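Local structure of methyltransferase (Streptococcus mutans, 2B78) at residues F139-E151 and V161-Q173. The protein is a putative S-adenosylmethionine-dependent methyltransferase that binds S-adenosylhomocysteine and probably acts on RNA. Residues are numbered along the deposited sequence; the frame is centred on the assembly and turned at random.
Sequences FRQVYPNFLGAYE and VSAHLYGQEAPEQ
A classic beta bulge interrupts the antiparallel hairpin of strands 148-153 and 162-165 at the edge of a mixed sheet: Leu-165 and Tyr-166 both face Ala-149. Their two amides reach Ala-149 O from the same face of its carbonyl plane, Leu-165 N at 2.7 Å and Tyr-166 N more loosely at 3.3 Å, while Ala-149 N donates to Tyr-166 O. The extra residue brings Tyr-166 onto the same face as Ala-149, where its ring lies between that strand and helix 132-142. Ala-149 suits its place because its small CB fits against the centre of one ring face, 3.5 Å from the centroid. Over the opposite face comes Arg-140: CD lies over the ring centre, and the bend at chi3 (79°) turns the guanidinium back flat onto the ring, planes 8° apart, in a cation-pi contact. The Tyr-166 hydroxyl reaches the edge of the Phe-139 ring, and a water links it to Tyr-143 O. Glycine suits position 167, where phi is positive and a CB would collide with Leu-147 O and Gly-148. Farther along the face that carries Ala-149 and Tyr-166, Glu-151 OE1 forms a salt bridge with Arg-132 and accepts a hydrogen bond from Trp-123, which ties the hairpin to helix 132-142 and the neighbouring strand 118-123. On the other face of the hairpin, Tyr-150 receives the edge of His-164 on its ring face, and His-164 NE2 is held by Gly-167 O. At the far end of the Tyr-150 ring, the phenol OH donates to Glu-169 OE2 at 2.5 Å, from above the carboxylate plane, and accepts Ala-170 N at 2.7 Å in a nearly straight bond (172°) lying in the ring plane.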
loop_
_atom_site.group_PDB
_atom_site.type_symbol
_atom_site.label_atom_id
_atom_site.label_comp_id
_atom_site.label_asym_id
_atom_site.label_seq_id
_atom_site.Cartn_x
_atom_site.Cartn_y
_atom_site.Cartn_z
ATOM N N PHE A 139 -15.131 -8.920 14.111
ATOM C CA PHE A 139 -13.870 -8.248 14.433
ATOM C C PHE A 139 -13.874 -7.707 15.861
ATOM O O PHE A 139 -12.903 -7.883 16.605
ATOM C CB PHE A 139 -13.596 -7.085 13.465
ATOM C CG PHE A 139 -12.289 -6.376 13.727
ATOM C CD1 PHE A 139 -11.108 -6.829 13.149
ATOM C CD2 PHE A 139 -12.234 -5.281 14.585
ATOM C CE1 PHE A 139 -9.888 -6.201 13.424
ATOM C CE2 PHE A 139 -11.028 -4.649 14.869
ATOM C CZ PHE A 139 -9.849 -5.112 14.285
ATOM N N ARG A 140 -14.963 -7.046 16.247
ATOM C CA ARG A 140 -15.041 -6.483 17.584
ATOM C C ARG A 140 -14.903 -7.533 18.676
ATOM O O ARG A 140 -14.420 -7.232 19.764
ATOM C CB ARG A 140 -16.338 -5.690 17.761
ATOM C CG ARG A 140 -16.394 -4.453 16.879
ATOM C CD ARG A 140 -17.667 -3.642 17.092
ATOM N NE ARG A 140 -17.621 -2.808 18.294
ATOM C CZ ARG A 140 -18.617 -2.016 18.687
ATOM N NH1 ARG A 140 -19.734 -1.955 17.974
ATOM N NH2 ARG A 140 -18.497 -1.277 19.785
ATOM N N GLN A 141 -15.308 -8.768 18.404
ATOM C CA GLN A 141 -15.166 -9.800 19.429
ATOM C C GLN A 141 -13.699 -10.210 19.568
ATOM O O GLN A 141 -13.195 -10.406 20.676
ATOM C CB GLN A 141 -16.004 -11.040 19.099
ATOM C CG GLN A 141 -15.805 -12.149 20.126
ATOM C CD GLN A 141 -16.638 -13.391 19.868
ATOM O OE1 GLN A 141 -17.850 -13.312 19.694
ATOM N NE2 GLN A 141 -15.989 -14.550 19.871
ATOM N N VAL A 142 -13.013 -10.324 18.436
ATOM C CA VAL A 142 -11.611 -10.727 18.431
ATOM C C VAL A 142 -10.674 -9.618 18.914
ATOM O O VAL A 142 -9.676 -9.890 19.588
ATOM C CB VAL A 142 -11.197 -11.197 17.017
ATOM C CG1 VAL A 142 -9.711 -11.571 16.987
ATOM C CG2 VAL A 142 -12.063 -12.388 16.608
ATOM N N TYR A 143 -11.005 -8.371 18.575
ATOM C CA TYR A 143 -10.209 -7.203 18.979
ATOM C C TYR A 143 -11.150 -6.259 19.717
ATOM O O TYR A 143 -11.534 -5.219 19.187
ATOM C CB TYR A 143 -9.659 -6.481 17.747
ATOM C CG TYR A 143 -8.467 -7.144 17.091
ATOM C CD1 TYR A 143 -7.178 -6.971 17.606
ATOM C CD2 TYR A 143 -8.617 -7.897 15.933
ATOM C CE1 TYR A 143 -6.068 -7.524 16.976
ATOM C CE2 TYR A 143 -7.508 -8.459 15.287
ATOM C CZ TYR A 143 -6.239 -8.263 15.815
ATOM O OH TYR A 143 -5.143 -8.775 15.168
ATOM N N PRO A 144 -11.531 -6.610 20.955
ATOM C CA PRO A 144 -12.444 -5.808 21.773
ATOM C C PRO A 144 -11.923 -4.517 22.392
ATOM O O PRO A 144 -12.719 -3.687 22.830
ATOM C CB PRO A 144 -12.877 -6.795 22.850
ATOM C CG PRO A 144 -11.600 -7.559 23.090
ATOM C CD PRO A 144 -11.140 -7.841 21.668
ATOM N N ASN A 145 -10.603 -4.332 22.402
ATOM C CA ASN A 145 -10.011 -3.172 23.056
ATOM C C ASN A 145 -9.730 -1.879 22.282
ATOM O O ASN A 145 -9.126 -0.952 22.831
ATOM C CB ASN A 145 -8.742 -3.621 23.789
ATOM C CG ASN A 145 -9.003 -4.784 24.743
ATOM O OD1 ASN A 145 -10.067 -4.868 25.356
ATOM N ND2 ASN A 145 -8.027 -5.676 24.879
ATOM N N PHE A 146 -10.137 -1.797 21.021
ATOM C CA PHE A 146 -9.911 -0.560 20.283
ATOM C C PHE A 146 -10.961 0.451 20.740
ATOM O O PHE A 146 -12.077 0.074 21.086
ATOM C CB PHE A 146 -10.006 -0.807 18.776
ATOM C CG PHE A 146 -8.759 -1.412 18.194
ATOM C CD1 PHE A 146 -7.574 -0.681 18.151
ATOM C CD2 PHE A 146 -8.759 -2.709 17.711
ATOM C CE1 PHE A 146 -6.410 -1.239 17.638
ATOM C CE2 PHE A 146 -7.597 -3.275 17.194
ATOM C CZ PHE A 146 -6.424 -2.538 17.158
ATOM N N LEU A 147 -10.599 1.730 20.747
ATOM C CA LEU A 147 -11.518 2.777 21.191
ATOM C C LEU A 147 -12.580 3.145 20.160
ATOM O O LEU A 147 -13.690 3.563 20.515
ATOM C CB LEU A 147 -10.732 4.036 21.560
ATOM C CG LEU A 147 -9.603 3.889 22.580
ATOM C CD1 LEU A 147 -8.991 5.257 22.815
ATOM C CD2 LEU A 147 -10.129 3.303 23.884
ATOM N N GLY A 148 -12.239 3.004 18.885
ATOM C CA GLY A 148 -13.175 3.343 17.832
ATOM C C GLY A 148 -12.722 2.832 16.485
ATOM O O GLY A 148 -11.615 2.298 16.360
ATOM N N ALA A 149 -13.573 2.997 15.472
ATOM C CA ALA A 149 -13.263 2.537 14.126
ATOM C C ALA A 149 -13.853 3.422 13.039
ATOM O O ALA A 149 -14.903 4.053 13.219
ATOM C CB ALA A 149 -13.763 1.103 13.937
ATOM N N TYR A 150 -13.160 3.439 11.904
ATOM C CA TYR A 150 -13.554 4.195 10.727
ATOM C C TYR A 150 -13.499 3.248 9.542
ATOM O O TYR A 150 -12.916 2.166 9.634
ATOM C CB TYR A 150 -12.594 5.355 10.499
ATOM C CG TYR A 150 -12.779 6.456 11.497
ATOM C CD1 TYR A 150 -13.603 7.551 11.211
ATOM C CD2 TYR A 150 -12.178 6.386 12.750
ATOM C CE1 TYR A 150 -13.820 8.550 12.160
ATOM C CE2 TYR A 150 -12.390 7.374 13.703
ATOM C CZ TYR A 150 -13.211 8.451 13.401
ATOM O OH TYR A 150 -13.430 9.423 14.352
ATOM N N GLU A 151 -14.106 3.652 8.434
ATOM C CA GLU A 151 -14.114 2.821 7.242
ATOM C C GLU A 151 -13.925 3.632 5.966
ATOM O O GLU A 151 -14.358 4.779 5.886
ATOM C CB GLU A 151 -15.432 2.044 7.154
ATOM C CG GLU A 151 -16.654 2.916 6.842
ATOM C CD GLU A 151 -17.954 2.134 6.857
ATOM O OE1 GLU A 151 -17.920 0.915 6.595
ATOM O OE2 GLU A 151 -19.018 2.740 7.119
ATOM N N VAL A 161 -16.672 8.433 0.813
ATOM C CA VAL A 161 -15.642 7.420 0.812
ATOM C C VAL A 161 -15.123 7.111 2.203
ATOM O O VAL A 161 -14.485 6.083 2.409
ATOM C CB VAL A 161 -14.484 7.834 -0.107
ATOM C CG1 VAL A 161 -14.970 7.849 -1.554
ATOM C CG2 VAL A 161 -13.976 9.208 0.290
ATOM N N SER A 162 -15.414 7.985 3.161
ATOM C CA SER A 162 -14.946 7.770 4.525
ATOM C C SER A 162 -16.038 8.060 5.546
ATOM O O SER A 162 -16.832 8.992 5.376
ATOM C CB SER A 162 -13.729 8.657 4.801
ATOM O OG SER A 162 -13.136 8.335 6.046
ATOM N N ALA A 163 -16.072 7.266 6.613
ATOM C CA ALA A 163 -17.079 7.450 7.654
ATOM C C ALA A 163 -16.694 6.809 8.980
ATOM O O ALA A 163 -15.949 5.827 9.012
ATOM C CB ALA A 163 -18.420 6.880 7.177
ATOM N N HIS A 164 -17.191 7.380 10.075
ATOM C CA HIS A 164 -16.951 6.831 11.399
ATOM C C HIS A 164 -17.777 5.548 11.401
ATOM O O HIS A 164 -18.900 5.546 10.886
ATOM C CB HIS A 164 -17.440 7.806 12.475
ATOM C CG HIS A 164 -17.367 7.258 13.865
ATOM N ND1 HIS A 164 -16.195 6.794 14.423
ATOM C CD2 HIS A 164 -18.329 7.069 14.800
ATOM C CE1 HIS A 164 -16.438 6.336 15.638
ATOM N NE2 HIS A 164 -17.725 6.492 15.891
ATOM N N LEU A 165 -17.229 4.462 11.948
ATOM C CA LEU A 165 -17.923 3.167 11.948
ATOM C C LEU A 165 -18.503 2.726 13.284
ATOM O O LEU A 165 -19.681 2.361 13.357
ATOM C CB LEU A 165 -16.991 2.066 11.425
ATOM C CG LEU A 165 -17.637 0.686 11.251
ATOM C CD1 LEU A 165 -18.814 0.797 10.290
ATOM C CD2 LEU A 165 -16.606 -0.320 10.731
ATOM N N TYR A 166 -17.685 2.725 14.335
ATOM C CA TYR A 166 -18.187 2.345 15.653
ATOM C C TYR A 166 -17.305 2.880 16.766
ATOM O O TYR A 166 -16.170 3.286 16.523
ATOM C CB TYR A 166 -18.338 0.816 15.775
ATOM C CG TYR A 166 -17.055 -0.004 15.842
ATOM C CD1 TYR A 166 -16.175 0.114 16.918
ATOM C CD2 TYR A 166 -16.746 -0.928 14.842
ATOM C CE1 TYR A 166 -15.023 -0.669 16.999
ATOM C CE2 TYR A 166 -15.594 -1.717 14.915
ATOM C CZ TYR A 166 -14.740 -1.578 16.000
ATOM O OH TYR A 166 -13.617 -2.358 16.090
ATOM N N GLY A 167 -17.836 2.893 17.985
ATOM C CA GLY A 167 -17.066 3.371 19.121
ATOM C C GLY A 167 -16.848 4.871 19.201
ATOM O O GLY A 167 -17.642 5.661 18.689
ATOM N N GLN A 168 -15.762 5.260 19.863
ATOM C CA GLN A 168 -15.415 6.668 20.033
ATOM C C GLN A 168 -14.921 7.290 18.735
ATOM O O GLN A 168 -14.525 6.585 17.805
ATOM C CB GLN A 168 -14.312 6.825 21.084
ATOM C CG GLN A 168 -14.755 6.725 22.537
ATOM C CD GLN A 168 -13.570 6.700 23.493
ATOM O OE1 GLN A 168 -12.621 7.470 23.345
ATOM N NE2 GLN A 168 -13.622 5.812 24.477
ATOM N N GLU A 169 -14.957 8.616 18.674
ATOM C CA GLU A 169 -14.468 9.337 17.508
ATOM C C GLU A 169 -12.999 9.617 17.797
ATOM O O GLU A 169 -12.594 9.695 18.959
ATOM C CB GLU A 169 -15.218 10.666 17.337
ATOM C CG GLU A 169 -16.604 10.553 16.727
ATOM C CD GLU A 169 -16.600 10.612 15.206
ATOM O OE1 GLU A 169 -17.685 10.432 14.611
ATOM O OE2 GLU A 169 -15.524 10.843 14.598
ATOM N N ALA A 170 -12.202 9.758 16.745
ATOM C CA ALA A 170 -10.781 10.036 16.890
ATOM C C ALA A 170 -10.535 11.500 16.561
ATOM O O ALA A 170 -11.342 12.129 15.882
ATOM C CB ALA A 170 -9.974 9.150 15.933
ATOM N N PRO A 171 -9.426 12.072 17.058
ATOM C CA PRO A 171 -9.170 13.476 16.734
ATOM C C PRO A 171 -9.045 13.518 15.217
ATOM O O PRO A 171 -8.600 12.536 14.618
ATOM C CB PRO A 171 -7.837 13.750 17.428
ATOM C CG PRO A 171 -7.897 12.855 18.629
ATOM C CD PRO A 171 -8.450 11.568 18.042
ATOM N N GLU A 172 -9.427 14.625 14.587
ATOM C CA GLU A 172 -9.340 14.701 13.133
ATOM C C GLU A 172 -7.938 14.343 12.667
ATOM O O GLU A 172 -7.771 13.725 11.613
ATOM C CB GLU A 172 -9.740 16.086 12.631
ATOM C CG GLU A 172 -11.258 16.311 12.612
ATOM C CD GLU A 172 -12.020 15.171 11.945
ATOM O OE1 GLU A 172 -11.649 14.771 10.817
ATOM O OE2 GLU A 172 -12.997 14.674 12.549
ATOM N N GLN A 173 -6.944 14.711 13.475
ATOM C CA GLN A 173 -5.541 14.409 13.193
ATOM C C GLN A 173 -4.830 14.060 14.493
ATOM O O GLN A 173 -5.019 14.733 15.508
ATOM C CB GLN A 173 -4.848 15.608 12.542
ATOM C CG GLN A 173 -5.210 15.800 11.087
ATOM C CD GLN A 173 -4.527 17.002 10.471
ATOM O OE1 GLN A 173 -3.325 17.203 10.645
ATOM N NE2 GLN A 173 -5.291 17.806 9.734
HETATM O O HOH W 1 -12.650 -2.771 18.663
HETATM O O HOH W 2 -12.036 11.632 13.075
HETATM O O HOH W 3 -20.527 4.271 8.903
#